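Local coordinates for alpha-1,4-endofucoidanase (PDB 6DLH), which hydrolyses internal alpha-1,4 linkages of the sulfated polysaccharide fucoidan as a retaining glycoside hydrolase of family 107, and carries several bound calcium ions, at residues Glu366-Gly371 with Ile378-Pro383; Tyr80-Leu85 with His341-Gln346; Pro467-Ile472 with Val488-Asn493; Thr428-Ile433 with Gln437-Asn442. All coordinates share one frame; numbering follows the deposited sequence.

Contact 1 (Glu366-Gly371 with Ile378-Pro383)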
loop_
_atom_site.group_PDB
_atom_site.type_symbol
_atom_site.label_atom_id
_atom_site.label_comp_id
_atom_site.label_asym_id
_atom_site.label_seq_id
_atom_site.Cartn_x
_atom_site.Cartn_y
_atom_site.Cartn_z
ATOM N N GLU A 366 -19.595 -18.540 10.486
ATOM C CA GLU A 366 -20.050 -19.760 9.833
ATOM C C GLU A 366 -19.478 -19.860 8.414
ATOM O O GLU A 366 -18.946 -20.913 8.051
ATOM C CB GLU A 366 -21.577 -19.871 9.880
ATOM C CG GLU A 366 -22.121 -21.149 9.243
ATOM C CD GLU A 366 -22.295 -21.105 7.728
ATOM O OE1 GLU A 366 -21.853 -22.051 7.039
ATOM O OE2 GLU A 366 -22.878 -20.124 7.239
ATOM N N TRP A 367 -19.581 -18.778 7.621
ATOM C CA TRP A 367 -19.075 -18.794 6.251
ATOM C C TRP A 367 -17.587 -19.137 6.276
ATOM O O TRP A 367 -17.135 -20.020 5.542
ATOM C CB TRP A 367 -19.294 -17.453 5.523
ATOM C CG TRP A 367 -20.674 -17.163 5.008
ATOM C CD1 TRP A 367 -21.858 -17.281 5.681
ATOM C CD2 TRP A 367 -21.011 -16.627 3.712
ATOM N NE1 TRP A 367 -22.905 -16.884 4.891
ATOM C CE2 TRP A 367 -22.413 -16.463 3.679
ATOM C CE3 TRP A 367 -20.269 -16.282 2.575
ATOM C CZ2 TRP A 367 -23.081 -15.969 2.558
ATOM C CZ3 TRP A 367 -20.927 -15.792 1.467
ATOM C CH2 TRP A 367 -22.318 -15.640 1.461
ATOM N N THR A 368 -16.839 -18.431 7.139
ATOM C CA THR A 368 -15.398 -18.605 7.206
ATOM C C THR A 368 -15.072 -20.052 7.569
ATOM O O THR A 368 -14.287 -20.706 6.880
ATOM C CB THR A 368 -14.745 -17.567 8.131
ATOM O OG1 THR A 368 -15.049 -16.263 7.635
ATOM C CG2 THR A 368 -13.242 -17.708 8.211
ATOM N N SER A 369 -15.699 -20.552 8.645
ATOM C CA SER A 369 -15.362 -21.868 9.161
ATOM C C SER A 369 -15.844 -22.962 8.209
ATOM O O SER A 369 -15.156 -23.967 8.032
ATOM C CB SER A 369 -15.880 -22.068 10.565
ATOM O OG SER A 369 -17.267 -21.782 10.639
ATOM N N THR A 370 -17.021 -22.756 7.595
ATOM C CA THR A 370 -17.511 -23.700 6.605
ATOM C C THR A 370 -16.506 -23.773 5.461
ATOM O O THR A 370 -16.186 -24.850 4.976
ATOM C CB THR A 370 -18.921 -23.342 6.104
ATOM O OG1 THR A 370 -19.864 -23.557 7.157
ATOM C CG2 THR A 370 -19.346 -24.168 4.909
ATOM N N GLY A 371 -16.001 -22.612 5.045
ATOM C CA GLY A 371 -15.143 -22.529 3.873
ATOM C C GLY A 371 -13.744 -23.118 4.077
ATOM O O GLY A 371 -13.186 -23.677 3.136
ATOM N N ILE A 378 -9.670 -18.409 2.094
ATOM C CA ILE A 378 -10.481 -17.220 1.888
ATOM C C ILE A 378 -9.628 -15.977 2.126
ATOM O O ILE A 378 -9.068 -15.801 3.210
ATOM C CB ILE A 378 -11.732 -17.219 2.791
ATOM C CG1 ILE A 378 -12.642 -18.422 2.512
ATOM C CG2 ILE A 378 -12.480 -15.899 2.624
ATOM C CD1 ILE A 378 -13.796 -18.561 3.484
ATOM N N THR A 379 -9.533 -15.130 1.090
ATOM C CA THR A 379 -9.094 -13.759 1.269
ATOM C C THR A 379 -10.326 -12.904 1.535
ATOM O O THR A 379 -11.062 -12.592 0.608
ATOM C CB THR A 379 -8.411 -13.200 0.013
ATOM O OG1 THR A 379 -7.394 -14.105 -0.409
ATOM C CG2 THR A 379 -7.798 -11.837 0.250
ATOM N N TRP A 380 -10.563 -12.537 2.797
ATOM C CA TRP A 380 -11.651 -11.612 3.051
ATOM C C TRP A 380 -11.254 -10.236 2.539
ATOM O O TRP A 380 -10.152 -9.763 2.813
ATOM C CB TRP A 380 -12.032 -11.571 4.536
ATOM C CG TRP A 380 -13.006 -12.650 4.892
ATOM C CD1 TRP A 380 -12.745 -13.816 5.554
ATOM C CD2 TRP A 380 -14.400 -12.681 4.544
ATOM N NE1 TRP A 380 -13.891 -14.555 5.677
ATOM C CE2 TRP A 380 -14.920 -13.887 5.058
ATOM C CE3 TRP A 380 -15.256 -11.799 3.875
ATOM C CZ2 TRP A 380 -16.266 -14.221 4.928
ATOM C CZ3 TRP A 380 -16.586 -12.129 3.743
ATOM C CH2 TRP A 380 -17.074 -13.331 4.257
ATOM N N GLY A 381 -12.165 -9.622 1.781
ATOM C CA GLY A 381 -12.082 -8.198 1.523
ATOM C C GLY A 381 -12.465 -7.448 2.792
ATOM O O GLY A 381 -13.645 -7.168 3.003
ATOM N N THR A 382 -11.454 -7.148 3.620
ATOM C CA THR A 382 -11.610 -6.519 4.921
ATOM C C THR A 382 -11.564 -5.006 4.759
ATOM O O THR A 382 -10.590 -4.477 4.234
ATOM C CB THR A 382 -10.497 -6.973 5.881
ATOM O OG1 THR A 382 -9.226 -6.729 5.262
ATOM C CG2 THR A 382 -10.605 -8.433 6.267
ATOM N N PRO A 383 -12.592 -4.254 5.220
ATOM C CA PRO A 383 -12.640 -2.803 5.012
ATOM C C PRO A 383 -11.811 -1.968 5.995
ATOM O O PRO A 383 -11.870 -2.160 7.212
ATOM C CB PRO A 383 -14.128 -2.486 5.232
ATOM C CG PRO A 383 -14.587 -3.519 6.248
ATOM C CD PRO A 383 -13.771 -4.761 5.940
#
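T368 OG1 accepts the indole N-H of W380, with NE1 and OG1 2.8 Å apart. The bond is short but bent: the N-H...O angle is 138° and the hydroxyl sits 24° out of the indole plane. T368 places it there by holding OG1 beside its own backbone N and opposite the carbonyl carbon (chi1 -59°), and the same hydroxyl bonds back to the carbonyl of F364 one turn earlier in the helix. OG1 therefore accepts from the indole while it bonds the F364 carbonyl. Next to this bond, W367 CB lies at the rim of the W380 ring, 4.5 Å from CZ2.

The second patch sets a methyl against helix backbone. I378 CD1 rests 4.0 Å from T368 O and 4.2 Å from G371 CA. Both patches lie in a beta-alpha-beta unit in which strand 341-342, helix 361-372 and strand 377-379 follow one another and the two strands are parallel neighbours. This is consistent with the barrel-type catalytic domain of the GH29 relatives.

Further out, I378 CG2 lies over the rim of one face of the W380 ring, 3.5 Å above its plane, and F364 meets the same indole. W367 turns its own N-H to the hydroxyl of Y309, while L46 of strand 46-49 touches both T368 and W380.

Contact 2 (Tyr80-Leu85 with His341-Gln346)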
loop_
_atom_site.group_PDB
_atom_site.type_symbol
_atom_site.label_atom_id
_atom_site.label_comp_id
_atom_site.label_asym_id
_atom_site.label_seq_id
_atom_site.Cartn_x
_atom_site.Cartn_y
_atom_site.Cartn_z
ATOM N N TYR A 80 -2.541 -14.739 6.131
ATOM C CA TYR A 80 -1.955 -13.915 5.084
ATOM C C TYR A 80 -2.776 -12.646 4.862
ATOM O O TYR A 80 -3.926 -12.550 5.299
ATOM C CB TYR A 80 -1.760 -14.732 3.799
ATOM C CG TYR A 80 -3.025 -15.116 3.067
ATOM C CD1 TYR A 80 -3.789 -16.214 3.459
ATOM C CD2 TYR A 80 -3.455 -14.385 1.967
ATOM C CE1 TYR A 80 -4.950 -16.562 2.778
ATOM C CE2 TYR A 80 -4.606 -14.726 1.272
ATOM C CZ TYR A 80 -5.361 -15.811 1.686
ATOM O OH TYR A 80 -6.504 -16.129 1.008
ATOM N N VAL A 81 -2.153 -11.678 4.177
ATOM C CA VAL A 81 -2.772 -10.421 3.792
ATOM C C VAL A 81 -2.484 -10.172 2.309
ATOM O O VAL A 81 -1.358 -10.381 1.852
ATOM C CB VAL A 81 -2.236 -9.264 4.657
ATOM C CG1 VAL A 81 -2.794 -7.910 4.223
ATOM C CG2 VAL A 81 -2.475 -9.494 6.143
ATOM N N GLN A 82 -3.511 -9.715 1.575
ATOM C CA GLN A 82 -3.383 -9.301 0.187
ATOM C C GLN A 82 -3.015 -7.820 0.125
ATOM O O GLN A 82 -3.639 -6.994 0.789
ATOM C CB GLN A 82 -4.666 -9.586 -0.607
ATOM C CG GLN A 82 -4.591 -9.136 -2.066
ATOM C CD GLN A 82 -5.838 -9.403 -2.879
ATOM O OE1 GLN A 82 -6.357 -8.514 -3.550
ATOM N NE2 GLN A 82 -6.334 -10.632 -2.828
ATOM N N LEU A 83 -1.989 -7.518 -0.683
ATOM C CA LEU A 83 -1.490 -6.170 -0.908
ATOM C C LEU A 83 -1.592 -5.844 -2.395
ATOM O O LEU A 83 -1.498 -6.733 -3.238
ATOM C CB LEU A 83 -0.018 -6.099 -0.489
ATOM C CG LEU A 83 0.297 -6.453 0.960
ATOM C CD1 LEU A 83 1.800 -6.675 1.121
ATOM C CD2 LEU A 83 -0.199 -5.361 1.902
ATOM N N PRO A 84 -1.752 -4.564 -2.783
ATOM C CA PRO A 84 -1.643 -4.201 -4.195
ATOM C C PRO A 84 -0.175 -4.290 -4.594
ATOM O O PRO A 84 0.699 -4.063 -3.756
ATOM C CB PRO A 84 -2.073 -2.731 -4.201
ATOM C CG PRO A 84 -1.728 -2.239 -2.810
ATOM C CD PRO A 84 -2.016 -3.414 -1.905
ATOM N N LEU A 85 0.075 -4.698 -5.849
ATOM C CA LEU A 85 1.204 -4.170 -6.602
ATOM C C LEU A 85 0.670 -3.054 -7.495
ATOM O O LEU A 85 1.273 -1.987 -7.567
ATOM C CB LEU A 85 1.907 -5.257 -7.421
ATOM C CG LEU A 85 2.885 -4.755 -8.491
ATOM C CD1 LEU A 85 3.924 -3.794 -7.910
ATOM C CD2 LEU A 85 3.588 -5.915 -9.189
ATOM N N HIS A 341 -10.378 -21.477 -3.542
ATOM C CA HIS A 341 -10.168 -20.242 -2.807
ATOM C C HIS A 341 -11.255 -19.229 -3.161
ATOM O O HIS A 341 -11.711 -19.169 -4.298
ATOM C CB HIS A 341 -8.746 -19.712 -3.057
ATOM C CG HIS A 341 -8.586 -18.251 -2.801
ATOM N ND1 HIS A 341 -8.883 -17.295 -3.758
ATOM C CD2 HIS A 341 -8.168 -17.579 -1.709
ATOM C CE1 HIS A 341 -8.650 -16.095 -3.265
ATOM N NE2 HIS A 341 -8.201 -16.244 -2.013
ATOM N N PHE A 342 -11.636 -18.416 -2.172
ATOM C CA PHE A 342 -12.755 -17.494 -2.293
ATOM C C PHE A 342 -12.253 -16.085 -1.981
ATOM O O PHE A 342 -11.444 -15.925 -1.066
ATOM C CB PHE A 342 -13.885 -17.977 -1.371
ATOM C CG PHE A 342 -15.212 -17.256 -1.456
ATOM C CD1 PHE A 342 -15.639 -16.655 -2.631
ATOM C CD2 PHE A 342 -16.063 -17.225 -0.362
ATOM C CE1 PHE A 342 -16.870 -16.012 -2.699
ATOM C CE2 PHE A 342 -17.298 -16.594 -0.430
ATOM C CZ PHE A 342 -17.704 -15.996 -1.601
ATOM N N PHE A 343 -12.730 -15.087 -2.754
ATOM C CA PHE A 343 -12.403 -13.680 -2.541
ATOM C C PHE A 343 -13.663 -12.859 -2.261
ATOM O O PHE A 343 -14.024 -11.980 -3.041
ATOM C CB PHE A 343 -11.619 -13.102 -3.727
ATOM C CG PHE A 343 -10.927 -11.780 -3.483
ATOM C CD1 PHE A 343 -10.897 -11.197 -2.221
ATOM C CD2 PHE A 343 -10.275 -11.126 -4.517
ATOM C CE1 PHE A 343 -10.241 -9.994 -2.001
ATOM C CE2 PHE A 343 -9.602 -9.931 -4.296
ATOM C CZ PHE A 343 -9.595 -9.358 -3.043
ATOM N N PRO A 344 -14.341 -13.062 -1.107
ATOM C CA PRO A 344 -15.566 -12.320 -0.789
ATOM C C PRO A 344 -15.287 -10.924 -0.231
ATOM O O PRO A 344 -14.142 -10.596 0.083
ATOM C CB PRO A 344 -16.194 -13.199 0.304
ATOM C CG PRO A 344 -14.993 -13.764 1.042
ATOM C CD PRO A 344 -13.951 -13.999 -0.037
ATOM N N LYS A 345 -16.345 -10.111 -0.116
ATOM C CA LYS A 345 -16.279 -8.808 0.531
ATOM C C LYS A 345 -16.987 -8.882 1.878
ATOM O O LYS A 345 -18.060 -9.469 1.974
ATOM C CB LYS A 345 -17.088 -7.740 -0.217
ATOM C CG LYS A 345 -17.076 -7.792 -1.732
ATOM C CD LYS A 345 -18.046 -6.792 -2.325
ATOM C CE LYS A 345 -18.535 -7.223 -3.692
ATOM N NZ LYS A 345 -19.147 -6.090 -4.426
ATOM N N GLN A 346 -16.415 -8.213 2.884
ATOM C CA GLN A 346 -16.963 -8.222 4.231
ATOM C C GLN A 346 -18.019 -7.127 4.398
ATOM O O GLN A 346 -18.988 -7.324 5.124
ATOM C CB GLN A 346 -15.833 -8.080 5.254
ATOM C CG GLN A 346 -16.294 -8.153 6.705
ATOM C CD GLN A 346 -15.116 -8.237 7.643
ATOM O OE1 GLN A 346 -13.967 -7.990 7.261
ATOM N NE2 GLN A 346 -15.394 -8.608 8.884
#
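Q82 and F343 cross at about a right angle, the terminal amide of the glutamine meeting the end of the phenyl ring. The two planes stand 64° apart, so the amide is steeply inclined to the ring and not stacked flat on it. OE1 of Q82 comes to 3.4 Å from F343 CZ, while its NE2, over one face of the ring, is 3.5 Å from the same carbon. The extended chain (chi1 179°, chi2 180°) spans much of the 10.4 Å between Q82 CA and F343 CA. E145 OE1 takes the NE2 hydrogen bond, which limits how the amide can turn.

Y80 and H341 meet obliquely. The phenol oxygen lies in the imidazole plane at its edge, with Y80 OH 3.5 Å from H341 CD2. T379 OG1 bonds both Y80 OH and H341 NE2, and T291 O takes ND1, so the imidazole is held at both nitrogens.

An ethanediol, probably from the crystallisation liquor, lies about 4 Å from the F343 side chain. Strands 80-84 and 341-342 are separated by two others in the parallel sheet, and their side chains meet on one side of it, probably the interior of a barrel-type glycoside hydrolase fold as in GH29.

Contact 3 (Pro467-Ile472 with Val488-Asn493)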
loop_
_atom_site.group_PDB
_atom_site.type_symbol
_atom_site.label_atom_id
_atom_site.label_comp_id
_atom_site.label_asym_id
_atom_site.label_seq_id
_atom_site.Cartn_x
_atom_site.Cartn_y
_atom_site.Cartn_z
ATOM N N PRO A 467 22.010 -23.117 19.371
ATOM C CA PRO A 467 23.203 -22.473 19.924
ATOM C C PRO A 467 23.479 -23.004 21.331
ATOM O O PRO A 467 22.555 -23.164 22.133
ATOM C CB PRO A 467 22.823 -20.985 19.966
ATOM C CG PRO A 467 21.731 -20.835 18.919
ATOM C CD PRO A 467 20.971 -22.144 18.981
ATOM N N ALA A 468 24.756 -23.316 21.598
ATOM C CA ALA A 468 25.195 -23.783 22.901
ATOM C C ALA A 468 24.885 -22.722 23.957
ATOM O O ALA A 468 24.727 -23.047 25.138
ATOM C CB ALA A 468 26.674 -24.097 22.861
ATOM N N TRP A 469 24.793 -21.461 23.506
ATOM C CA TRP A 469 24.624 -20.312 24.382
ATOM C C TRP A 469 23.162 -20.081 24.776
ATOM O O TRP A 469 22.901 -19.298 25.687
ATOM C CB TRP A 469 25.259 -19.053 23.774
ATOM C CG TRP A 469 24.856 -18.740 22.363
ATOM C CD1 TRP A 469 25.558 -19.028 21.227
ATOM C CD2 TRP A 469 23.673 -18.036 21.934
ATOM N NE1 TRP A 469 24.896 -18.557 20.125
ATOM C CE2 TRP A 469 23.737 -17.943 20.523
ATOM C CE3 TRP A 469 22.569 -17.476 22.596
ATOM C CZ2 TRP A 469 22.735 -17.329 19.769
ATOM C CZ3 TRP A 469 21.581 -16.866 21.849
ATOM C CH2 TRP A 469 21.664 -16.799 20.454
ATOM N N LEU A 470 22.224 -20.776 24.112
ATOM C CA LEU A 470 20.795 -20.526 24.259
ATOM C C LEU A 470 20.211 -21.360 25.403
ATOM O O LEU A 470 20.426 -22.571 25.476
ATOM C CB LEU A 470 20.091 -20.825 22.930
ATOM C CG LEU A 470 18.629 -20.380 22.821
ATOM C CD1 LEU A 470 18.510 -18.868 22.645
ATOM C CD2 LEU A 470 17.926 -21.106 21.680
ATOM N N THR A 471 19.491 -20.678 26.307
ATOM C CA THR A 471 18.661 -21.310 27.324
ATOM C C THR A 471 17.188 -21.049 26.991
ATOM O O THR A 471 16.835 -19.998 26.449
ATOM C CB THR A 471 19.047 -20.852 28.743
ATOM O OG1 THR A 471 20.414 -21.168 29.032
ATOM C CG2 THR A 471 18.180 -21.452 29.830
ATOM N N ILE A 472 16.340 -22.033 27.306
ATOM C CA ILE A 472 14.897 -21.942 27.157
ATOM C C ILE A 472 14.275 -22.159 28.533
ATOM O O ILE A 472 14.284 -23.272 29.064
ATOM C CB ILE A 472 14.384 -22.954 26.111
ATOM C CG1 ILE A 472 14.899 -22.617 24.706
ATOM C CG2 ILE A 472 12.860 -23.045 26.155
ATOM C CD1 ILE A 472 14.425 -23.549 23.611
ATOM N N VAL A 488 31.277 -13.051 20.299
ATOM C CA VAL A 488 31.602 -12.125 19.220
ATOM C C VAL A 488 31.914 -12.913 17.945
ATOM O O VAL A 488 31.710 -12.416 16.840
ATOM C CB VAL A 488 32.769 -11.188 19.606
ATOM C CG1 VAL A 488 33.055 -10.147 18.534
ATOM C CG2 VAL A 488 32.555 -10.514 20.957
ATOM N N SER A 489 32.387 -14.152 18.120
ATOM C CA SER A 489 32.847 -14.999 17.027
ATOM C C SER A 489 31.701 -15.794 16.394
ATOM O O SER A 489 31.930 -16.538 15.440
ATOM C CB SER A 489 33.955 -15.918 17.492
ATOM O OG SER A 489 33.604 -16.567 18.709
ATOM N N GLU A 490 30.478 -15.639 16.929
ATOM C CA GLU A 490 29.297 -16.315 16.401
ATOM C C GLU A 490 28.969 -15.753 15.018
ATOM O O GLU A 490 28.823 -14.543 14.851
ATOM C CB GLU A 490 28.115 -16.220 17.374
ATOM C CG GLU A 490 26.792 -16.713 16.800
ATOM C CD GLU A 490 26.639 -18.221 16.701
ATOM O OE1 GLU A 490 26.234 -18.845 17.709
ATOM O OE2 GLU A 490 26.920 -18.768 15.618
ATOM N N ALA A 491 28.869 -16.658 14.038
ATOM C CA ALA A 491 28.708 -16.298 12.638
ATOM C C ALA A 491 27.876 -17.355 11.911
ATOM O O ALA A 491 27.811 -17.359 10.684
ATOM C CB ALA A 491 30.066 -16.134 11.997
ATOM N N SER A 492 27.239 -18.247 12.674
ATOM C CA SER A 492 26.440 -19.296 12.064
ATOM C C SER A 492 24.949 -19.025 12.254
ATOM O O SER A 492 24.536 -18.421 13.245
ATOM C CB SER A 492 26.829 -20.657 12.588
ATOM O OG SER A 492 26.381 -20.833 13.924
ATOM N N ASN A 493 24.155 -19.489 11.283
ATOM C CA ASN A 493 22.704 -19.463 11.365
ATOM C C ASN A 493 22.218 -20.742 12.053
ATOM O O ASN A 493 23.000 -21.660 12.298
ATOM C CB ASN A 493 22.084 -19.175 9.996
ATOM C CG ASN A 493 22.460 -17.805 9.470
ATOM O OD1 ASN A 493 22.974 -16.965 10.207
ATOM N ND2 ASN A 493 22.213 -17.560 8.193
#
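W469 and E490 are brought together by their first torsions. The indole CG of W469 sits between its backbone N and carbonyl carbon (chi1 51°), whereas E490 points CG away from its backbone N and then bends at chi2 (76°) to turn its carboxylate toward the ring. The side chains cross at about a right angle and the carboxylate plane is steep to the indole, yet E490 OE1 lies almost in the ring plane. The resulting bond, W469 NE1 to E490 OE1, is 2.8 Å long and nearly straight at 163°, and it uses the anti lone pair of OE1. Y494 OH binds the same oxygen.

The other oxygen steadies the carboxylate from its own loop. S492 N reaches E490 OE2 at 3.0 Å on the anti lone pair, and S492 OG reaches it at 2.7 Å from the syn side. An alanine in place of E490 would probably leave the indole N-H and Y494 OH without this partner and both S492 donors without their shared oxygen.

On the tryptophan side, P467 CB stands 3.1 Å above one face of the ring, displaced toward the rim. P467 to L470 form a type I turn, closed by L470 N to P467 O at 3.1 Å. The contact is thus a side-chain hydrogen bond joining two loops, the turn leading into strand 471-476 and the loop between strands 479-484 and 494-502, in a putative immunoglobulin-like domain.

Contact 4 (Thr428-Ile433 with Gln437-Asn442)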
loop_
_atom_site.group_PDB
_atom_site.type_symbol
_atom_site.label_atom_id
_atom_site.label_comp_id
_atom_site.label_asym_id
_atom_site.label_seq_id
_atom_site.Cartn_x
_atom_site.Cartn_y
_atom_site.Cartn_z
ATOM N N THR A 428 6.791 -18.358 13.123
ATOM C CA THR A 428 7.290 -17.761 14.354
ATOM C C THR A 428 8.677 -17.183 14.074
ATOM O O THR A 428 9.628 -17.930 13.862
ATOM C CB THR A 428 7.286 -18.765 15.519
ATOM O OG1 THR A 428 5.940 -19.152 15.794
ATOM C CG2 THR A 428 7.909 -18.220 16.790
ATOM N N ILE A 429 8.766 -15.847 14.059
ATOM C CA ILE A 429 9.985 -15.133 13.710
ATOM C C ILE A 429 10.732 -14.766 14.991
ATOM O O ILE A 429 10.152 -14.206 15.923
ATOM C CB ILE A 429 9.663 -13.892 12.847
ATOM C CG1 ILE A 429 8.880 -14.249 11.575
ATOM C CG2 ILE A 429 10.915 -13.078 12.546
ATOM C CD1 ILE A 429 9.607 -15.135 10.579
ATOM N N LEU A 430 12.027 -15.105 15.028
ATOM C CA LEU A 430 12.870 -14.821 16.180
ATOM C C LEU A 430 13.767 -13.632 15.849
ATOM O O LEU A 430 14.190 -13.493 14.707
ATOM C CB LEU A 430 13.709 -16.062 16.500
ATOM C CG LEU A 430 12.932 -17.341 16.820
ATOM C CD1 LEU A 430 13.896 -18.483 17.111
ATOM C CD2 LEU A 430 11.974 -17.144 17.994
ATOM N N PRO A 431 14.071 -12.733 16.816
ATOM C CA PRO A 431 15.041 -11.655 16.598
ATOM C C PRO A 431 16.374 -12.165 16.045
ATOM O O PRO A 431 16.721 -13.334 16.231
ATOM C CB PRO A 431 15.265 -11.093 18.010
ATOM C CG PRO A 431 13.968 -11.378 18.731
ATOM C CD PRO A 431 13.485 -12.698 18.165
ATOM N N ALA A 432 17.101 -11.278 15.355
ATOM C CA ALA A 432 18.403 -11.580 14.769
ATOM C C ALA A 432 19.448 -11.887 15.851
ATOM O O ALA A 432 19.322 -11.463 17.002
ATOM C CB ALA A 432 18.844 -10.428 13.896
ATOM N N ILE A 433 20.485 -12.645 15.466
ATOM C CA ILE A 433 21.641 -12.862 16.325
ATOM C C ILE A 433 22.575 -11.665 16.173
ATOM O O ILE A 433 22.955 -11.318 15.056
ATOM C CB ILE A 433 22.368 -14.184 15.994
ATOM C CG1 ILE A 433 21.478 -15.405 16.234
ATOM C CG2 ILE A 433 23.671 -14.287 16.780
ATOM C CD1 ILE A 433 21.957 -16.658 15.532
ATOM N N GLN A 437 26.191 -9.576 21.811
ATOM C CA GLN A 437 25.089 -8.888 22.471
ATOM C C GLN A 437 24.147 -9.892 23.132
ATOM O O GLN A 437 23.904 -10.967 22.586
ATOM C CB GLN A 437 24.341 -7.988 21.482
ATOM C CG GLN A 437 25.175 -6.825 20.965
ATOM C CD GLN A 437 25.711 -5.964 22.081
ATOM O OE1 GLN A 437 24.968 -5.460 22.920
ATOM N NE2 GLN A 437 27.021 -5.781 22.095
ATOM N N PRO A 438 23.571 -9.564 24.315
ATOM C CA PRO A 438 22.587 -10.435 24.966
ATOM C C PRO A 438 21.354 -10.645 24.087
ATOM O O PRO A 438 20.853 -9.702 23.473
ATOM C CB PRO A 438 22.210 -9.677 26.252
ATOM C CG PRO A 438 23.368 -8.726 26.484
ATOM C CD PRO A 438 23.840 -8.344 25.096
ATOM N N TYR A 439 20.890 -11.901 24.030
ATOM C CA TYR A 439 19.722 -12.296 23.257
ATOM C C TYR A 439 18.570 -12.589 24.215
ATOM O O TYR A 439 18.783 -13.221 25.247
ATOM C CB TYR A 439 20.055 -13.527 22.408
ATOM C CG TYR A 439 19.035 -13.865 21.351
ATOM C CD1 TYR A 439 19.126 -13.327 20.078
ATOM C CD2 TYR A 439 17.985 -14.732 21.617
ATOM C CE1 TYR A 439 18.188 -13.626 19.100
ATOM C CE2 TYR A 439 17.038 -15.043 20.651
ATOM C CZ TYR A 439 17.142 -14.487 19.386
ATOM O OH TYR A 439 16.218 -14.779 18.425
ATOM N N SER A 440 17.357 -12.129 23.867
ATOM C CA SER A 440 16.176 -12.375 24.684
ATOM C C SER A 440 14.882 -12.213 23.881
ATOM O O SER A 440 14.589 -11.127 23.387
ATOM C CB SER A 440 16.170 -11.478 25.887
ATOM O OG SER A 440 15.407 -12.061 26.926
ATOM N N HIS A 441 14.092 -13.294 23.798
ATOM C CA HIS A 441 12.787 -13.264 23.151
ATOM C C HIS A 441 11.787 -14.143 23.895
ATOM O O HIS A 441 12.069 -15.299 24.205
ATOM C CB HIS A 441 12.879 -13.664 21.671
ATOM C CG HIS A 441 11.570 -13.565 20.953
ATOM N ND1 HIS A 441 11.086 -12.368 20.458
ATOM C CD2 HIS A 441 10.643 -14.501 20.648
ATOM C CE1 HIS A 441 9.916 -12.570 19.885
ATOM N NE2 HIS A 441 9.623 -13.870 19.991
ATOM N N ASN A 442 10.605 -13.574 24.153
ATOM C CA ASN A 442 9.524 -14.257 24.847
ATOM C C ASN A 442 8.581 -14.915 23.837
ATOM O O ASN A 442 8.301 -14.357 22.784
ATOM C CB ASN A 442 8.763 -13.281 25.747
ATOM C CG ASN A 442 9.587 -12.797 26.924
ATOM O OD1 ASN A 442 10.641 -13.362 27.220
ATOM N ND2 ASN A 442 9.119 -11.760 27.603
#
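Y439 makes the one hydrogen bond of this contact, giving its phenol proton to P431 O over 2.7 Å. The hydroxyl is tilted 28° from the carbonyl plane. The tyrosine reaches it with CG anti to the backbone N (chi1 -168°), which sends the ring toward the 428-433 backbone.

Close polar-to-carbon contacts gather round the same ring. A432 O approaches its edge near the ring plane, 3.2 Å from Y439 CE1, and L430 CB lies 3.4 Å from Y439 OH. A phenylalanine in place of Y439 would probably leave P431 O without its donor and the end of the ring without the bond that fixes it.

Residues 429-433 run nearly antiparallel to residues 439-441 (168°), but side chains and not backbone hydrogen bonds join them; strand 439-444 pairs instead with 479-484. It is the outer strand of a three-stranded antiparallel sheet in a putative immunoglobulin-like domain. I433, for its part, bonds by its backbone to E514 and I516, just beyond strand 505-513, and L430 and Y439 touch that strand.

Packing on ring faces and carbons does the rest. P431 lays its CD over one face of the H441 imidazole, 3.3 Å from ND1, the two side chains crossing at about a right angle. P431 CB also touches Y439 CE1 at 4.0 Å, so the proline ring is wedged between tyrosine and histidine. L430 CD2 approaches H441 CD2 at 4.0 Å, also crossing it at about a right angle.

The four contacts form two pairs. Contacts 1 and 2 have centres about 10 Å apart in what is probably the catalytic barrel, sharing the sheet of strands 377-379 and 341-342; T379 OG1 to Y80 OH (2.6 Å) links them. Contact 2 is the one beside the bound ethanediol, while T368 of contact 1 and Y80 of contact 2 have side chains about 9 and 8 Å from calcium, probably the ion bound by T77 and D79. Contacts 3 and 4 lie in one putative immunoglobulin-like domain, centres about 11 Å apart, with W469 CZ3 on Y439 CB at 3.7 Å. Between the pairs nothing touches: contacts 2 and 4 approach to about 12 Å between nearest atoms.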